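Local coordinates for protein putative phosphoglycolate phosphatase (Lactobacillus delbrueckii, PDB 2HI0) that probably hydrolyses the phosphate ester of phosphoglycolate, as a member of the haloacid dehalogenase-like hydrolases, at residues P181-I193 with S201-R213. Numbering follows the deposited sequence.
Sequences PRDKCVYIGDSEI and SEMDEIAVNWGFR. With NA (sodium ion), chain C.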
loop_
_atom_site.group_PDB
_atom_site.type_symbol
_atom_site.label_atom_id
_atom_site.label_comp_id
_atom_site.label_asym_id
_atom_site.label_seq_id
_atom_site.Cartn_x
_atom_site.Cartn_y
_atom_site.Cartn_z
ATOM N N PRO A 181 22.262 -2.711 5.146
ATOM C CA PRO A 181 22.057 -4.147 5.134
ATOM C C PRO A 181 20.608 -4.497 5.480
ATOM O O PRO A 181 19.957 -3.810 6.294
ATOM C CB PRO A 181 23.028 -4.659 6.215
ATOM C CG PRO A 181 24.070 -3.588 6.331
ATOM C CD PRO A 181 23.306 -2.304 6.101
ATOM N N ARG A 182 20.093 -5.537 4.846
ATOM C CA ARG A 182 18.696 -5.944 5.059
ATOM C C ARG A 182 18.337 -6.253 6.538
ATOM O O ARG A 182 17.160 -6.067 6.970
ATOM C CB ARG A 182 18.350 -7.127 4.174
ATOM C CG ARG A 182 18.356 -6.770 2.709
ATOM C CD ARG A 182 18.380 -7.996 1.770
ATOM N NE ARG A 182 18.561 -7.548 0.376
ATOM C CZ ARG A 182 17.555 -7.257 -0.432
ATOM N NH1 ARG A 182 16.303 -7.353 0.002
ATOM N NH2 ARG A 182 17.785 -6.827 -1.659
ATOM N N ASP A 183 19.321 -6.683 7.312
ATOM C CA ASP A 183 19.071 -6.995 8.725
ATOM C C ASP A 183 18.937 -5.717 9.590
ATOM O O ASP A 183 18.570 -5.800 10.765
ATOM C CB ASP A 183 20.182 -7.922 9.263
ATOM C CG ASP A 183 21.556 -7.288 9.170
ATOM O OD1 ASP A 183 22.136 -7.281 8.058
ATOM O OD2 ASP A 183 22.054 -6.784 10.206
ATOM N N LYS A 184 19.270 -4.554 9.008
ATOM C CA LYS A 184 19.103 -3.248 9.650
ATOM C C LYS A 184 17.979 -2.455 8.996
ATOM O O LYS A 184 17.894 -1.235 9.188
ATOM C CB LYS A 184 20.429 -2.434 9.616
ATOM C CG LYS A 184 21.551 -2.964 10.577
ATOM C CD LYS A 184 21.205 -2.696 12.076
ATOM C CE LYS A 184 22.371 -2.974 13.002
ATOM N NZ LYS A 184 21.962 -3.071 14.455
ATOM N N CYS A 185 17.150 -3.134 8.202
ATOM C CA CYS A 185 15.953 -2.524 7.607
ATOM C C CYS A 185 14.677 -3.058 8.281
ATOM O O CYS A 185 14.638 -4.199 8.730
ATOM C CB CYS A 185 15.865 -2.845 6.107
ATOM S SG CYS A 185 17.120 -2.130 5.116
ATOM N N VAL A 186 13.635 -2.228 8.359
ATOM C CA VAL A 186 12.316 -2.713 8.743
ATOM C C VAL A 186 11.279 -2.177 7.727
ATOM O O VAL A 186 11.417 -1.080 7.204
ATOM C CB VAL A 186 11.968 -2.328 10.218
ATOM C CG1 VAL A 186 11.905 -0.808 10.388
ATOM C CG2 VAL A 186 10.660 -2.985 10.692
ATOM N N TYR A 187 10.307 -3.012 7.413
ATOM C CA TYR A 187 9.239 -2.637 6.497
ATOM C C TYR A 187 7.993 -2.421 7.346
ATOM O O TYR A 187 7.706 -3.204 8.244
ATOM C CB TYR A 187 8.998 -3.734 5.444
ATOM C CG TYR A 187 8.182 -3.217 4.283
ATOM C CD1 TYR A 187 8.752 -2.574 3.182
ATOM C CD2 TYR A 187 6.804 -3.251 4.368
ATOM C CE1 TYR A 187 7.944 -2.025 2.170
ATOM C CE2 TYR A 187 6.006 -2.720 3.361
ATOM C CZ TYR A 187 6.582 -2.112 2.274
ATOM O OH TYR A 187 5.745 -1.564 1.300
ATOM N N ILE A 188 7.238 -1.384 7.043
ATOM C CA ILE A 188 6.066 -0.974 7.850
ATOM C C ILE A 188 4.869 -0.932 6.915
ATOM O O ILE A 188 4.890 -0.252 5.900
ATOM C CB ILE A 188 6.249 0.384 8.472
ATOM C CG1 ILE A 188 7.524 0.448 9.347
ATOM C CG2 ILE A 188 4.959 0.787 9.248
ATOM C CD1 ILE A 188 8.640 1.200 8.663
ATOM N N GLY A 189 3.808 -1.651 7.256
ATOM C CA GLY A 189 2.611 -1.597 6.392
ATOM C C GLY A 189 1.344 -2.108 7.070
ATOM O O GLY A 189 1.391 -2.550 8.215
ATOM N N ASP A 190 0.215 -2.027 6.365
ATOM C CA ASP A 190 -1.079 -2.339 6.949
ATOM C C ASP A 190 -1.740 -3.626 6.421
ATOM O O ASP A 190 -2.878 -3.901 6.772
ATOM C CB ASP A 190 -2.036 -1.170 6.676
ATOM C CG ASP A 190 -2.314 -0.987 5.172
ATOM O OD1 ASP A 190 -1.373 -1.190 4.370
ATOM O OD2 ASP A 190 -3.452 -0.660 4.755
ATOM N N SER A 191 -1.035 -4.392 5.596
ATOM C CA SER A 191 -1.656 -5.543 4.963
ATOM C C SER A 191 -0.781 -6.792 4.958
ATOM O O SER A 191 0.424 -6.778 5.298
ATOM C CB SER A 191 -2.056 -5.185 3.535
ATOM O OG SER A 191 -0.957 -5.336 2.644
ATOM N N GLU A 192 -1.407 -7.888 4.520
ATOM C CA GLU A 192 -0.698 -9.170 4.297
ATOM C C GLU A 192 0.379 -9.073 3.221
ATOM O O GLU A 192 1.371 -9.793 3.265
ATOM C CB GLU A 192 -1.699 -10.292 3.964
ATOM C CG GLU A 192 -2.296 -10.300 2.557
ATOM C CD GLU A 192 -3.405 -9.282 2.221
ATOM O OE1 GLU A 192 -3.601 -8.299 2.971
ATOM O OE2 GLU A 192 -4.077 -9.508 1.166
ATOM N N ILE A 193 0.180 -8.191 2.235
ATOM C CA ILE A 193 1.172 -7.989 1.162
ATOM C C ILE A 193 2.454 -7.412 1.765
ATOM O O ILE A 193 3.550 -7.767 1.310
ATOM C CB ILE A 193 0.620 -7.086 0.033
ATOM C CG1 ILE A 193 -0.652 -7.701 -0.546
ATOM C CG2 ILE A 193 1.701 -6.743 -1.044
ATOM C CD1 ILE A 193 -0.449 -9.103 -1.003
ATOM N N SER A 201 11.986 -10.074 1.301
ATOM C CA SER A 201 13.129 -9.168 1.244
ATOM C C SER A 201 14.093 -9.373 2.411
ATOM O O SER A 201 15.001 -8.581 2.585
ATOM C CB SER A 201 12.652 -7.725 1.236
ATOM O OG SER A 201 11.801 -7.459 0.111
ATOM N N GLU A 202 13.894 -10.437 3.175
ATOM C CA GLU A 202 14.786 -10.844 4.244
ATOM C C GLU A 202 14.947 -9.710 5.294
ATOM O O GLU A 202 16.049 -9.434 5.786
ATOM C CB GLU A 202 16.135 -11.326 3.693
ATOM C CG GLU A 202 16.040 -12.480 2.642
ATOM C CD GLU A 202 15.478 -13.832 3.157
ATOM O OE1 GLU A 202 15.431 -14.090 4.384
ATOM O OE2 GLU A 202 15.090 -14.656 2.299
HETATM N N MSE A 203 13.820 -9.078 5.622
HETATM C CA MSE A 203 13.811 -8.033 6.653
HETATM C C MSE A 203 12.598 -8.144 7.585
HETATM O O MSE A 203 11.596 -8.808 7.289
HETATM C CB MSE A 203 13.878 -6.671 6.008
HETATM C CG MSE A 203 12.656 -6.336 5.244
HETATM SE SE MSE A 203 12.830 -4.558 4.429
HETATM C CE MSE A 203 14.300 -4.801 3.302
ATOM N N ASP A 204 12.749 -7.541 8.763
ATOM C CA ASP A 204 11.686 -7.476 9.750
ATOM C C ASP A 204 10.533 -6.611 9.244
ATOM O O ASP A 204 10.674 -5.782 8.340
ATOM C CB ASP A 204 12.218 -6.848 11.071
ATOM C CG ASP A 204 13.265 -7.699 11.787
ATOM O OD1 ASP A 204 13.483 -8.854 11.408
ATOM O OD2 ASP A 204 13.881 -7.222 12.771
ATOM N N GLU A 205 9.391 -6.779 9.904
ATOM C CA GLU A 205 8.152 -6.048 9.557
ATOM C C GLU A 205 7.384 -5.592 10.797
ATOM O O GLU A 205 7.318 -6.294 11.802
ATOM C CB GLU A 205 7.226 -6.899 8.644
ATOM C CG GLU A 205 6.234 -6.122 7.785
ATOM C CD GLU A 205 4.768 -6.084 8.301
ATOM O OE1 GLU A 205 4.417 -6.605 9.399
ATOM O OE2 GLU A 205 3.948 -5.500 7.525
ATOM N N ILE A 206 6.829 -4.396 10.719
ATOM C CA ILE A 206 5.924 -3.856 11.708
ATOM C C ILE A 206 4.601 -3.599 10.983
ATOM O O ILE A 206 4.599 -3.055 9.837
ATOM C CB ILE A 206 6.485 -2.528 12.300
ATOM C CG1 ILE A 206 7.796 -2.759 13.024
ATOM C CG2 ILE A 206 5.433 -1.843 13.182
ATOM C CD1 ILE A 206 8.572 -1.434 13.284
ATOM N N ALA A 207 3.509 -4.052 11.600
ATOM C CA ALA A 207 2.169 -3.856 11.057
ATOM C C ALA A 207 1.440 -2.739 11.816
ATOM O O ALA A 207 1.585 -2.610 13.020
ATOM C CB ALA A 207 1.332 -5.195 11.112
ATOM N N VAL A 208 0.676 -1.920 11.110
ATOM C CA VAL A 208 -0.102 -0.830 11.702
ATOM C C VAL A 208 -1.589 -1.221 11.612
ATOM O O VAL A 208 -1.995 -1.904 10.678
ATOM C CB VAL A 208 0.211 0.545 11.015
ATOM C CG1 VAL A 208 1.734 0.743 11.025
ATOM C CG2 VAL A 208 -0.383 0.673 9.581
ATOM N N ASN A 209 -2.382 -0.776 12.580
ATOM C CA ASN A 209 -3.806 -1.172 12.640
ATOM C C ASN A 209 -4.763 -0.097 12.083
ATOM O O ASN A 209 -5.985 -0.237 12.164
ATOM C CB ASN A 209 -4.199 -1.563 14.075
ATOM C CG ASN A 209 -4.613 -0.358 14.915
ATOM O OD1 ASN A 209 -4.129 0.738 14.725
ATOM N ND2 ASN A 209 -5.543 -0.574 15.838
ATOM N N TRP A 210 -4.211 0.997 11.563
ATOM C CA TRP A 210 -5.052 2.113 11.123
ATOM C C TRP A 210 -5.268 2.100 9.610
ATOM O O TRP A 210 -5.821 3.086 9.065
ATOM C CB TRP A 210 -4.497 3.460 11.598
ATOM C CG TRP A 210 -3.109 3.755 11.201
ATOM C CD1 TRP A 210 -2.699 4.276 10.020
ATOM C CD2 TRP A 210 -1.943 3.601 12.014
ATOM N NE1 TRP A 210 -1.336 4.426 10.013
ATOM C CE2 TRP A 210 -0.850 4.043 11.243
ATOM C CE3 TRP A 210 -1.704 3.086 13.301
ATOM C CZ2 TRP A 210 0.453 4.014 11.742
ATOM C CZ3 TRP A 210 -0.478 3.101 13.787
ATOM C CH2 TRP A 210 0.623 3.535 13.010
ATOM N N GLY A 211 -4.912 0.991 8.964
ATOM C CA GLY A 211 -5.035 0.870 7.543
ATOM C C GLY A 211 -6.163 -0.040 7.055
ATOM O O GLY A 211 -7.246 -0.041 7.667
ATOM N N PHE A 212 -5.910 -0.772 5.970
ATOM C CA PHE A 212 -6.968 -1.435 5.246
ATOM C C PHE A 212 -7.342 -2.826 5.780
ATOM O O PHE A 212 -8.402 -3.360 5.377
ATOM C CB PHE A 212 -6.642 -1.540 3.767
ATOM C CG PHE A 212 -6.586 -0.215 3.034
ATOM C CD1 PHE A 212 -6.644 1.002 3.673
ATOM C CD2 PHE A 212 -6.453 -0.228 1.653
ATOM C CE1 PHE A 212 -6.558 2.189 2.965
ATOM C CE2 PHE A 212 -6.376 0.933 0.941
ATOM C CZ PHE A 212 -6.443 2.145 1.564
ATOM N N ARG A 213 -6.507 -3.442 6.649
ATOM C CA ARG A 213 -6.829 -4.760 7.228
ATOM C C ARG A 213 -7.009 -4.641 8.735
ATOM O O ARG A 213 -6.380 -3.803 9.422
ATOM C CB ARG A 213 -5.718 -5.753 6.934
ATOM C CG ARG A 213 -5.411 -6.044 5.464
ATOM C CD ARG A 213 -6.616 -6.549 4.695
ATOM N NE ARG A 213 -6.295 -7.244 3.456
ATOM C CZ ARG A 213 -7.212 -7.686 2.580
ATOM N NH1 ARG A 213 -8.515 -7.447 2.772
ATOM N NH2 ARG A 213 -6.819 -8.379 1.503
HETATM NA NA NA C . -1.252 -0.527 2.130
HETATM O O HOH W 1 15.554 -6.646 9.359
HETATM O O HOH W 2 14.039 -6.934 -1.560
HETATM O O HOH W 3 16.747 -7.468 12.117
HETATM O O HOH W 4 1.295 -5.510 7.797
HETATM O O HOH W 5 -0.621 -3.113 1.722
#
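Tyr187 and Ile206 sit at the middle of two parallel strands, 185-189 and 204-208, where Ile206 N donates to Tyr187 O at 2.9 Å. Three more backbone bonds, Tyr187 N to Asp204 O, Gly189 N to Ile206 O and Val208 N to Gly189 O, continue the pairing from Tyr187 to Val208. On one face the branched side chains interlock: Val186 CG2 packs 3.7 Å from Ile206 CD1, and Ile188 CG2 reaches Val208 CG1, these two side chains crossing at roughly a right angle. Just ahead of strand 204-208, selenomethionine Met203 curls its bent tip into the hollow beside Cys185 and Tyr187, with Met203 SE 4.0 Å from Tyr187 CB and CE against Cys185 CB. On the other face, that of Tyr187 and Glu205, Gly189 leaves the surface low, and water 4 joins Glu205 OE2 to Ser191 O.

Past the strands, Asp190 turns its carboxylate between two partners, carried toward both by a chi1 of 64°. Asp190 OD1 binds the sodium ion at 2.3 Å, while Asp190 OD2 takes Phe212 N on its anti lone pair at 2.7 Å, which fixes the rotation of the group. Asp190 CB packs against Gly211 CA, where a side chain on Gly211 would run into it. Farther out, Arg213 meets Glu192 side-on, Arg213 NE to Glu192 OE1 at 2.9 Å and Arg213 NH2 to Glu192 OE2 at 3.0 Å, the two planes 38° apart. An alanine at Arg213 would remove both bonds and is likely to leave the Glu192 carboxylate without its mate and freer to turn.

Asp10 and Asp12 complete the protein's share of the sodium site, probably where HAD phosphatases usually hold magnesium. Helix 192-200 makes the beta-alpha-beta crossover between the strands, strand 6-9 flanks 185-189 on its other edge, and helix 169-178 packs against Met203.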